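PDB 6VPW: chemotaxis protein CheX from Vibrio vulnificus, which probably removes the phosphoryl group from the chemotaxis response regulator CheY, as other CheX-family phosphatases do. Local coordinates for residues L67-M72 and E85-M90; K28-R33 and P140-W145; I128-E133 and F149-F154. One frame throughout, in Å; residues are numbered along the deposited sequence.

Interaction 1 (L67-M72 and E85-M90); sequences LALEIM and EEVTDM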
loop_
_atom_site.group_PDB
_atom_site.type_symbol
_atom_site.label_atom_id
_atom_site.label_comp_id
_atom_site.label_asym_id
_atom_site.label_seq_id
_atom_site.Cartn_x
_atom_site.Cartn_y
_atom_site.Cartn_z
ATOM N N LEU A 67 -8.336 -13.119 13.009
ATOM C CA LEU A 67 -8.904 -13.624 11.731
ATOM C C LEU A 67 -7.780 -14.111 10.810
ATOM O O LEU A 67 -7.908 -15.216 10.235
ATOM C CB LEU A 67 -9.716 -12.497 11.092
ATOM C CG LEU A 67 -10.276 -12.794 9.704
ATOM C CD1 LEU A 67 -11.040 -14.104 9.701
ATOM C CD2 LEU A 67 -11.153 -11.654 9.231
ATOM N N ALA A 68 -6.728 -13.308 10.668
ATOM C CA ALA A 68 -5.547 -13.707 9.877
ATOM C C ALA A 68 -5.001 -15.051 10.393
ATOM O O ALA A 68 -4.710 -15.937 9.558
ATOM C CB ALA A 68 -4.501 -12.615 9.962
ATOM N N LEU A 69 -4.839 -15.196 11.713
ATOM C CA LEU A 69 -4.310 -16.469 12.270
ATOM C C LEU A 69 -5.299 -17.605 11.976
ATOM O O LEU A 69 -4.829 -18.715 11.658
ATOM C CB LEU A 69 -4.038 -16.315 13.772
ATOM C CG LEU A 69 -2.893 -15.372 14.153
ATOM C CD1 LEU A 69 -2.762 -15.249 15.667
ATOM C CD2 LEU A 69 -1.577 -15.839 13.560
ATOM N N GLU A 70 -6.611 -17.336 12.024
ATOM C CA GLU A 70 -7.605 -18.412 11.747
ATOM C C GLU A 70 -7.495 -18.834 10.279
ATOM O O GLU A 70 -7.492 -20.046 10.011
ATOM C CB GLU A 70 -9.027 -17.963 12.084
ATOM C CG GLU A 70 -10.019 -19.111 12.193
ATOM C CD GLU A 70 -9.851 -19.996 13.415
ATOM O OE1 GLU A 70 -9.140 -19.589 14.369
ATOM O OE2 GLU A 70 -10.400 -21.105 13.400
ATOM N N ILE A 71 -7.399 -17.871 9.361
ATOM C CA ILE A 71 -7.233 -18.189 7.913
ATOM C C ILE A 71 -5.973 -19.047 7.733
ATOM O O ILE A 71 -6.071 -20.107 7.065
ATOM C CB ILE A 71 -7.209 -16.887 7.080
ATOM C CG1 ILE A 71 -8.561 -16.174 7.150
ATOM C CG2 ILE A 71 -6.790 -17.144 5.639
ATOM C CD1 ILE A 71 -8.551 -14.768 6.594
ATOM N N MET A 72 -4.849 -18.617 8.325
ATOM C CA MET A 72 -3.541 -19.325 8.229
ATOM C C MET A 72 -3.670 -20.754 8.765
ATOM O O MET A 72 -3.140 -21.674 8.117
ATOM C CB MET A 72 -2.465 -18.605 9.047
ATOM C CG MET A 72 -1.941 -17.354 8.387
ATOM S SD MET A 72 -0.887 -17.743 6.971
ATOM C CE MET A 72 0.499 -18.526 7.792
ATOM N N GLU A 85 6.629 -13.888 8.904
ATOM C CA GLU A 85 6.797 -13.709 7.435
ATOM C C GLU A 85 5.848 -14.657 6.693
ATOM O O GLU A 85 5.383 -14.283 5.598
ATOM C CB GLU A 85 8.245 -13.924 6.989
ATOM C CG GLU A 85 9.147 -12.738 7.274
ATOM C CD GLU A 85 10.508 -12.804 6.597
ATOM O OE1 GLU A 85 11.090 -11.730 6.345
ATOM O OE2 GLU A 85 10.983 -13.928 6.322
ATOM N N GLU A 86 5.553 -15.821 7.280
ATOM C CA GLU A 86 4.640 -16.788 6.612
ATOM C C GLU A 86 3.228 -16.179 6.540
ATOM O O GLU A 86 2.565 -16.372 5.519
ATOM C CB GLU A 86 4.672 -18.125 7.352
ATOM C CG GLU A 86 4.162 -19.294 6.536
ATOM C CD GLU A 86 4.336 -20.637 7.228
ATOM O OE1 GLU A 86 4.876 -20.653 8.355
ATOM O OE2 GLU A 86 3.937 -21.661 6.639
ATOM N N VAL A 87 2.806 -15.454 7.580
ATOM C CA VAL A 87 1.453 -14.814 7.609
ATOM C C VAL A 87 1.438 -13.657 6.597
ATOM O O VAL A 87 0.432 -13.511 5.878
ATOM C CB VAL A 87 1.066 -14.329 9.018
ATOM C CG1 VAL A 87 -0.238 -13.554 9.009
ATOM C CG2 VAL A 87 0.989 -15.475 10.018
ATOM N N THR A 88 2.511 -12.870 6.528
ATOM C CA THR A 88 2.536 -11.748 5.544
ATOM C C THR A 88 2.570 -12.317 4.114
ATOM O O THR A 88 1.913 -11.728 3.230
ATOM C CB THR A 88 3.685 -10.791 5.862
ATOM O OG1 THR A 88 4.891 -11.534 5.701
ATOM C CG2 THR A 88 3.585 -10.215 7.258
ATOM N N ASP A 89 3.282 -13.430 3.892
ATOM C CA ASP A 89 3.288 -14.058 2.544
ATOM C C ASP A 89 1.850 -14.446 2.183
ATOM O O ASP A 89 1.423 -14.164 1.051
ATOM C CB ASP A 89 4.203 -15.283 2.478
ATOM C CG ASP A 89 5.686 -14.957 2.442
ATOM O OD1 ASP A 89 6.027 -13.757 2.323
ATOM O OD2 ASP A 89 6.495 -15.907 2.549
ATOM N N MET A 90 1.123 -15.028 3.139
ATOM C CA MET A 90 -0.277 -15.462 2.888
ATOM C C MET A 90 -1.177 -14.251 2.582
ATOM O O MET A 90 -2.048 -14.372 1.713
ATOM C CB MET A 90 -0.835 -16.225 4.094
ATOM C CG MET A 90 -2.328 -16.470 4.021
ATOM S SD MET A 90 -3.335 -15.014 4.494
ATOM C CE MET A 90 -3.160 -15.049 6.278
#
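Glu-85 O is gripped twice in the first turn of the helix that carries Glu-86, Val-87 and Met-90 against Met-72. Thr-88 OG1 donates to Glu-85 O at 2.8 Å, and Asp-89 N donates to it from the same face of the carbonyl plane. This ties a side chain into the helical bonding. Asn-84 OD1, just before the helix, accepts from Val-87 N.

No hydrogen bond joins 67-72 to 85-90. The contact is apolar and mostly buried, and Met-72 carries it. Its CG lies anti to its own carbonyl carbon (chi1 -76°), and the chain then bends at both further torsions. The thioether therefore folds over the Val-87 turn. SD presses on Met-90 CB at 3.3 Å, and CE lies 3.8 Å from Val-87 CG2. The same CE also reaches Glu-86 O, already engaged by Met-90 N, and brushes Glu-86 CG at the exposed edge.

Met-90 answers from the other helix. Its CG stands anti to the backbone N (chi1 169°), and its bent chain brings CE back to Met-72 CG at 3.4 Å, a tight fit. Met-90 CE also lies 3.7 Å from Ala-68 O, and Met-90 SD touches Ile-71 CG2 at 4.2 Å. Ala-68 CB and Leu-69 CD2 add looser contacts to the two methyls of Val-87. Ile-71 also packs on helix 8-23.

On another side of the turn, Thr-88 and Asp-89 bind Lys-131 of the second subunit. The two segment axes are 10.5 Å apart and cross at 86°. This is near-perpendicular helix-helix packing, here filled by two methionines, between helix 65-76 and the start of the long helix 85-107 in the CheX family fold.

Interaction 2 (K28-R33 and P140-W145); sequences KPQKPR and PFSSQW
Lys-28 and Ser-142 form a hydrogen-bonded antiparallel beta pair that attaches the edge strand 28-34 to strand 137-142. Lys-28 N donates to Ser-142 O at 2.8 Å, nearly straight and in the carbonyl plane. Ser-142 N returns a bond to Lys-28 O at 2.8 Å. The same Lys-28 O receives a CA-H...O contact from Phe-141 CA at 3.2 Å.

Pro-29 and Phe-141 make the next, non-hydrogen-bonded pair. This is the tightly packed face. Phe-141 CE2 lies 3.8 Å from Pro-29 CB. Both side chains also touch Met-16 of helix 8-23, so this face points into the fold. A water on this side, over the rim of the Phe-141 ring, donates to both Gln-30 O and Pro-140 O.

The other face is looser. The Lys-28 side chain passes Ser-142 OG with its first carbons, then leads away.

Beyond Pro-29 the strand is interrupted. Gln-30 N still donates to Pro-140 O at 2.9 Å, although the donor sits above the carbonyl plane. With the water, Pro-140 O thus holds two partners. Pairing resumes where Arg-33 meets Ile-138.

At this exposed end Arg-33 turns back across Pro-140. Its chain is extended from CG to NE, and its guanidinium is salt-bridged to Glu-38. Arg-33 NH1 comes within 3.6 Å of Pro-140 CG.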
loop_
_atom_site.group_PDB
_atom_site.type_symbol
_atom_site.label_atom_id
_atom_site.label_comp_id
_atom_site.label_asym_id
_atom_site.label_seq_id
_atom_site.Cartn_x
_atom_site.Cartn_y
_atom_site.Cartn_z
ATOM N N LYS A 28 -18.790 -12.615 7.135
ATOM C CA LYS A 28 -20.126 -11.989 7.177
ATOM C C LYS A 28 -19.975 -10.576 6.632
ATOM O O LYS A 28 -19.397 -9.713 7.285
ATOM C CB LYS A 28 -20.678 -12.004 8.606
ATOM C CG LYS A 28 -21.835 -11.054 8.887
ATOM C CD LYS A 28 -23.085 -11.322 8.083
ATOM C CE LYS A 28 -24.173 -10.294 8.326
ATOM N NZ LYS A 28 -24.583 -10.224 9.752
ATOM N N PRO A 29 -20.452 -10.308 5.400
ATOM C CA PRO A 29 -20.358 -8.967 4.835
ATOM C C PRO A 29 -21.377 -8.001 5.441
ATOM O O PRO A 29 -22.499 -8.397 5.626
ATOM C CB PRO A 29 -20.683 -9.176 3.347
ATOM C CG PRO A 29 -21.556 -10.418 3.328
ATOM C CD PRO A 29 -21.049 -11.277 4.469
ATOM N N GLN A 30 -20.920 -6.805 5.805
ATOM C CA GLN A 30 -21.824 -5.703 6.207
ATOM C C GLN A 30 -22.077 -4.907 4.923
ATOM O O GLN A 30 -21.352 -5.142 3.947
ATOM C CB GLN A 30 -21.221 -4.848 7.327
ATOM C CG GLN A 30 -21.249 -5.516 8.695
ATOM C CD GLN A 30 -20.285 -6.674 8.815
ATOM O OE1 GLN A 30 -19.136 -6.595 8.391
ATOM N NE2 GLN A 30 -20.737 -7.756 9.428
ATOM N N LYS A 31 -23.063 -4.015 4.912
ATOM C CA LYS A 31 -23.371 -3.216 3.694
ATOM C C LYS A 31 -22.204 -2.283 3.370
ATOM O O LYS A 31 -21.759 -1.511 4.226
ATOM C CB LYS A 31 -24.666 -2.422 3.903
ATOM C CG LYS A 31 -25.040 -1.489 2.759
ATOM C CD LYS A 31 -26.431 -0.888 2.876
ATOM C CE LYS A 31 -27.530 -1.919 2.727
ATOM N NZ LYS A 31 -28.871 -1.290 2.707
ATOM N N PRO A 32 -21.638 -2.337 2.140
ATOM C CA PRO A 32 -20.572 -1.410 1.764
ATOM C C PRO A 32 -21.106 0.026 1.820
ATOM O O PRO A 32 -22.298 0.210 1.734
ATOM C CB PRO A 32 -20.187 -1.822 0.338
ATOM C CG PRO A 32 -20.619 -3.275 0.268
ATOM C CD PRO A 32 -21.901 -3.328 1.084
ATOM N N ARG A 33 -20.209 0.997 1.968
ATOM C CA ARG A 33 -20.647 2.411 2.051
ATOM C C ARG A 33 -19.457 3.318 1.718
ATOM O O ARG A 33 -18.297 2.811 1.640
ATOM C CB ARG A 33 -21.241 2.677 3.441
ATOM C CG ARG A 33 -20.353 2.224 4.595
ATOM C CD ARG A 33 -20.843 2.620 5.983
ATOM N NE ARG A 33 -19.799 2.331 6.967
ATOM C CZ ARG A 33 -19.662 1.191 7.647
ATOM N NH1 ARG A 33 -20.523 0.199 7.487
ATOM N NH2 ARG A 33 -18.659 1.048 8.495
ATOM N N PRO A 140 -16.993 -3.540 5.052
ATOM C CA PRO A 140 -16.681 -4.244 6.293
ATOM C C PRO A 140 -17.106 -5.719 6.276
ATOM O O PRO A 140 -18.081 -6.066 5.612
ATOM C CB PRO A 140 -17.470 -3.508 7.398
ATOM C CG PRO A 140 -18.093 -2.285 6.714
ATOM C CD PRO A 140 -18.088 -2.574 5.223
ATOM N N PHE A 141 -16.401 -6.534 7.059
ATOM C CA PHE A 141 -16.705 -7.979 7.195
ATOM C C PHE A 141 -16.502 -8.386 8.651
ATOM O O PHE A 141 -15.675 -7.760 9.364
ATOM C CB PHE A 141 -15.804 -8.843 6.311
ATOM C CG PHE A 141 -15.943 -8.632 4.826
ATOM C CD1 PHE A 141 -15.177 -7.682 4.172
ATOM C CD2 PHE A 141 -16.811 -9.411 4.076
ATOM C CE1 PHE A 141 -15.289 -7.501 2.802
ATOM C CE2 PHE A 141 -16.914 -9.236 2.704
ATOM C CZ PHE A 141 -16.154 -8.282 2.070
ATOM N N SER A 142 -17.244 -9.413 9.072
ATOM C CA SER A 142 -17.141 -9.897 10.463
ATOM C C SER A 142 -17.067 -11.429 10.499
ATOM O O SER A 142 -17.463 -12.099 9.511
ATOM C CB SER A 142 -18.301 -9.394 11.266
ATOM O OG SER A 142 -19.505 -9.953 10.781
ATOM N N SER A 143 -16.521 -11.935 11.603
ATOM C CA SER A 143 -16.443 -13.381 11.909
ATOM C C SER A 143 -16.215 -13.490 13.420
ATOM O O SER A 143 -15.873 -12.452 14.052
ATOM C CB SER A 143 -15.366 -14.060 11.124
ATOM O OG SER A 143 -14.102 -13.785 11.685
ATOM N N GLN A 144 -16.352 -14.676 13.986
ATOM C CA GLN A 144 -16.175 -14.760 15.456
ATOM C C GLN A 144 -14.690 -14.616 15.790
ATOM O O GLN A 144 -14.387 -14.302 16.945
ATOM C CB GLN A 144 -16.738 -16.068 16.009
ATOM C CG GLN A 144 -16.110 -17.314 15.417
ATOM C CD GLN A 144 -16.494 -18.516 16.236
ATOM O OE1 GLN A 144 -15.979 -18.733 17.331
ATOM N NE2 GLN A 144 -17.389 -19.318 15.696
ATOM N N TRP A 145 -13.820 -14.771 14.786
ATOM C CA TRP A 145 -12.354 -14.736 15.016
ATOM C C TRP A 145 -11.820 -13.316 14.830
ATOM O O TRP A 145 -10.649 -13.077 15.175
ATOM C CB TRP A 145 -11.662 -15.743 14.098
ATOM C CG TRP A 145 -12.230 -17.116 14.251
ATOM C CD1 TRP A 145 -12.018 -17.993 15.274
ATOM C CD2 TRP A 145 -13.160 -17.752 13.361
ATOM N NE1 TRP A 145 -12.747 -19.138 15.078
ATOM C CE2 TRP A 145 -13.453 -19.021 13.908
ATOM C CE3 TRP A 145 -13.753 -17.381 12.151
ATOM C CZ2 TRP A 145 -14.321 -19.914 13.280
ATOM C CZ3 TRP A 145 -14.621 -18.258 11.541
ATOM C CH2 TRP A 145 -14.890 -19.508 12.093
HETATM O O HOH W 1 -18.929 -5.480 2.806
#

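Interaction 3 (I128-E133 and F149-F154); sequences IRHKCE and FIEICF
Cys-132 and Cys-153 are joined by a disulfide, with SG to SG 2.0 Å. The bond ties the loop after strand 126-130 to the end of strand 148-154. Its chi3 of -92° is close to the relaxed value for a disulfide. Strain is more likely at Cys-132, where chi1 is 103°, far from a staggered position. Cys-153 SG stands anti to its backbone N. Cys-132 SG also lies 3.6 Å from Phe-154 N.

His-130 buries about as much as the two cysteines. Its CB meets Cys-153 CB at 4.1 Å, and its ring lies beside Glu-151. Glu-151 OE2 approaches the ring edge near its plane, 3.5 Å from His-130 CD2. Ring and carboxylate are turned 42° from each other. The ring nitrogens are both engaged elsewhere: ND1 with Ser-58 and NE2 with Ser-60, on strand 56-63. These two bonds should fix the rotation of the imidazole.

Glu-151 is buried, and its polar atoms are served from two directions. Lys-35 forms a salt bridge with OE1. A water donates to Glu-151 OE2 at 2.6 Å and accepts from His-130 N at 2.8 Å. It links the backbone of one segment to a carboxylate of the other, where no direct hydrogen bond joins them.

The strand axes are 7.9 Å apart and nearly parallel. Strand 126-130 pairs with strand 41-42 of its own chain, and residues 128-130 also form an antiparallel ladder with a strand of the second subunit. The result is a disulfide-tied strand packed over the main sheet, whose own small sheet runs on across the dimer interface.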
loop_
_atom_site.group_PDB
_atom_site.type_symbol
_atom_site.label_atom_id
_atom_site.label_comp_id
_atom_site.label_asym_id
_atom_site.label_seq_id
_atom_site.Cartn_x
_atom_site.Cartn_y
_atom_site.Cartn_z
ATOM N N ILE A 128 -5.577 2.736 7.406
ATOM C CA ILE A 128 -5.295 2.881 5.951
ATOM C C ILE A 128 -6.134 4.027 5.393
ATOM O O ILE A 128 -7.308 4.165 5.789
ATOM C CB ILE A 128 -5.570 1.552 5.226
ATOM C CG1 ILE A 128 -4.608 0.471 5.725
ATOM C CG2 ILE A 128 -5.509 1.718 3.710
ATOM C CD1 ILE A 128 -4.638 -0.803 4.930
ATOM N N ARG A 129 -5.536 4.837 4.525
ATOM C CA ARG A 129 -6.271 5.954 3.891
ATOM C C ARG A 129 -5.876 5.998 2.419
ATOM O O ARG A 129 -4.700 6.310 2.122
ATOM C CB ARG A 129 -6.003 7.283 4.598
ATOM C CG ARG A 129 -6.424 7.278 6.060
ATOM C CD ARG A 129 -6.524 8.664 6.656
ATOM N NE ARG A 129 -6.695 8.613 8.104
ATOM C CZ ARG A 129 -7.147 9.616 8.853
ATOM N NH1 ARG A 129 -7.513 10.758 8.297
ATOM N NH2 ARG A 129 -7.258 9.466 10.161
ATOM N N HIS A 130 -6.811 5.613 1.553
ATOM C CA HIS A 130 -6.576 5.714 0.098
ATOM C C HIS A 130 -6.630 7.187 -0.288
ATOM O O HIS A 130 -7.424 7.932 0.309
ATOM C CB HIS A 130 -7.598 4.870 -0.653
ATOM C CG HIS A 130 -7.384 3.411 -0.451
ATOM N ND1 HIS A 130 -6.894 2.606 -1.449
ATOM C CD2 HIS A 130 -7.550 2.621 0.634
ATOM C CE1 HIS A 130 -6.790 1.372 -1.000
ATOM N NE2 HIS A 130 -7.173 1.359 0.282
ATOM N N LYS A 131 -5.788 7.589 -1.231
ATOM C CA LYS A 131 -5.816 8.983 -1.728
ATOM C C LYS A 131 -6.055 8.901 -3.232
ATOM O O LYS A 131 -5.085 8.674 -3.957
ATOM C CB LYS A 131 -4.505 9.700 -1.374
ATOM C CG LYS A 131 -4.057 9.573 0.079
ATOM C CD LYS A 131 -4.954 10.278 1.094
ATOM C CE LYS A 131 -4.592 9.945 2.532
ATOM N NZ LYS A 131 -5.354 10.760 3.514
ATOM N N CYS A 132 -7.306 8.957 -3.683
ATOM C CA CYS A 132 -7.530 8.990 -5.157
ATOM C C CYS A 132 -8.695 9.954 -5.403
ATOM O O CYS A 132 -9.273 10.407 -4.405
ATOM C CB CYS A 132 -7.619 7.580 -5.752
ATOM S SG CYS A 132 -9.254 6.929 -6.191
ATOM N N GLU A 133 -8.971 10.321 -6.656
ATOM C CA GLU A 133 -10.020 11.346 -6.953
ATOM C C GLU A 133 -11.430 10.747 -6.916
ATOM O O GLU A 133 -12.395 11.525 -6.767
ATOM C CB GLU A 133 -9.757 11.987 -8.316
ATOM C CG GLU A 133 -8.448 12.749 -8.362
ATOM C CD GLU A 133 -8.352 13.878 -7.349
ATOM O OE1 GLU A 133 -9.251 14.743 -7.338
ATOM O OE2 GLU A 133 -7.399 13.868 -6.550
ATOM N N PHE A 149 -11.705 -5.615 6.454
ATOM C CA PHE A 149 -12.428 -4.694 5.558
ATOM C C PHE A 149 -11.600 -4.490 4.298
ATOM O O PHE A 149 -10.349 -4.580 4.325
ATOM C CB PHE A 149 -12.825 -3.390 6.255
ATOM C CG PHE A 149 -11.703 -2.678 6.947
ATOM C CD1 PHE A 149 -10.877 -1.810 6.244
ATOM C CD2 PHE A 149 -11.465 -2.883 8.296
ATOM C CE1 PHE A 149 -9.828 -1.157 6.881
ATOM C CE2 PHE A 149 -10.412 -2.236 8.928
ATOM C CZ PHE A 149 -9.604 -1.370 8.224
ATOM N N ILE A 150 -12.329 -4.319 3.213
ATOM C CA ILE A 150 -11.732 -3.968 1.902
ATOM C C ILE A 150 -11.964 -2.475 1.715
ATOM O O ILE A 150 -13.077 -1.993 2.058
ATOM C CB ILE A 150 -12.358 -4.741 0.732
ATOM C CG1 ILE A 150 -12.065 -6.233 0.820
ATOM C CG2 ILE A 150 -11.889 -4.163 -0.608
ATOM C CD1 ILE A 150 -12.849 -7.048 -0.172
ATOM N N GLU A 151 -10.938 -1.773 1.250
ATOM C CA GLU A 151 -11.146 -0.363 0.857
ATOM C C GLU A 151 -10.714 -0.286 -0.598
ATOM O O GLU A 151 -9.680 -0.935 -0.982
ATOM C CB GLU A 151 -10.415 0.643 1.740
ATOM C CG GLU A 151 -10.972 0.748 3.142
ATOM C CD GLU A 151 -10.402 1.927 3.911
ATOM O OE1 GLU A 151 -10.555 1.961 5.146
ATOM O OE2 GLU A 151 -9.824 2.809 3.269
ATOM N N ILE A 152 -11.475 0.459 -1.390
ATOM C CA ILE A 152 -11.126 0.527 -2.830
ATOM C C ILE A 152 -11.402 1.943 -3.321
ATOM O O ILE A 152 -12.312 2.600 -2.775
ATOM C CB ILE A 152 -11.893 -0.568 -3.589
ATOM C CG1 ILE A 152 -11.266 -0.879 -4.943
ATOM C CG2 ILE A 152 -13.373 -0.229 -3.699
ATOM C CD1 ILE A 152 -11.663 -2.242 -5.455
ATOM N N CYS A 153 -10.560 2.402 -4.237
ATOM C CA CYS A 153 -10.684 3.756 -4.835
ATOM C C CYS A 153 -10.251 3.628 -6.292
ATOM O O CYS A 153 -9.134 3.117 -6.525
ATOM C CB CYS A 153 -9.822 4.785 -4.099
ATOM S SG CYS A 153 -10.198 6.532 -4.474
ATOM N N PHE A 154 -11.128 3.992 -7.225
ATOM C CA PHE A 154 -10.761 4.041 -8.664
ATOM C C PHE A 154 -11.011 5.459 -9.169
ATOM O O PHE A 154 -11.967 6.102 -8.701
ATOM C CB PHE A 154 -11.551 3.050 -9.521
ATOM C CG PHE A 154 -11.051 1.633 -9.498
ATOM C CD1 PHE A 154 -10.065 1.223 -10.379
ATOM C CD2 PHE A 154 -11.579 0.710 -8.615
ATOM C CE1 PHE A 154 -9.631 -0.090 -10.389
ATOM C CE2 PHE A 154 -11.134 -0.600 -8.618
ATOM C CZ PHE A 154 -10.155 -0.993 -9.501
HETATM O O HOH W 2 -9.327 5.341 2.826
#

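How the interactions relate
Interactions 2 and 3 share the antiparallel sheet. Strands 137-142 and 148-154 are neighbours in it, and the two contacts touch, for example Phe-141 against Ile-150, with centres about 17 Å apart. Their segments alternate along the chain. Interaction 1 lies between the segments of interaction 2 in sequence and closes before interaction 3 opens. Its centre is about 19 Å from that of interaction 2, and they meet where Leu-67 and Glu-70 pack on Ser-143 and Trp-145. Interactions 1 and 3 do not touch. They lie on opposite sides of the chain's centre, about 22 Å apart between centres, yet both reach the second subunit. Dimerisation thus engages both helix 85-107 and strand 126-130.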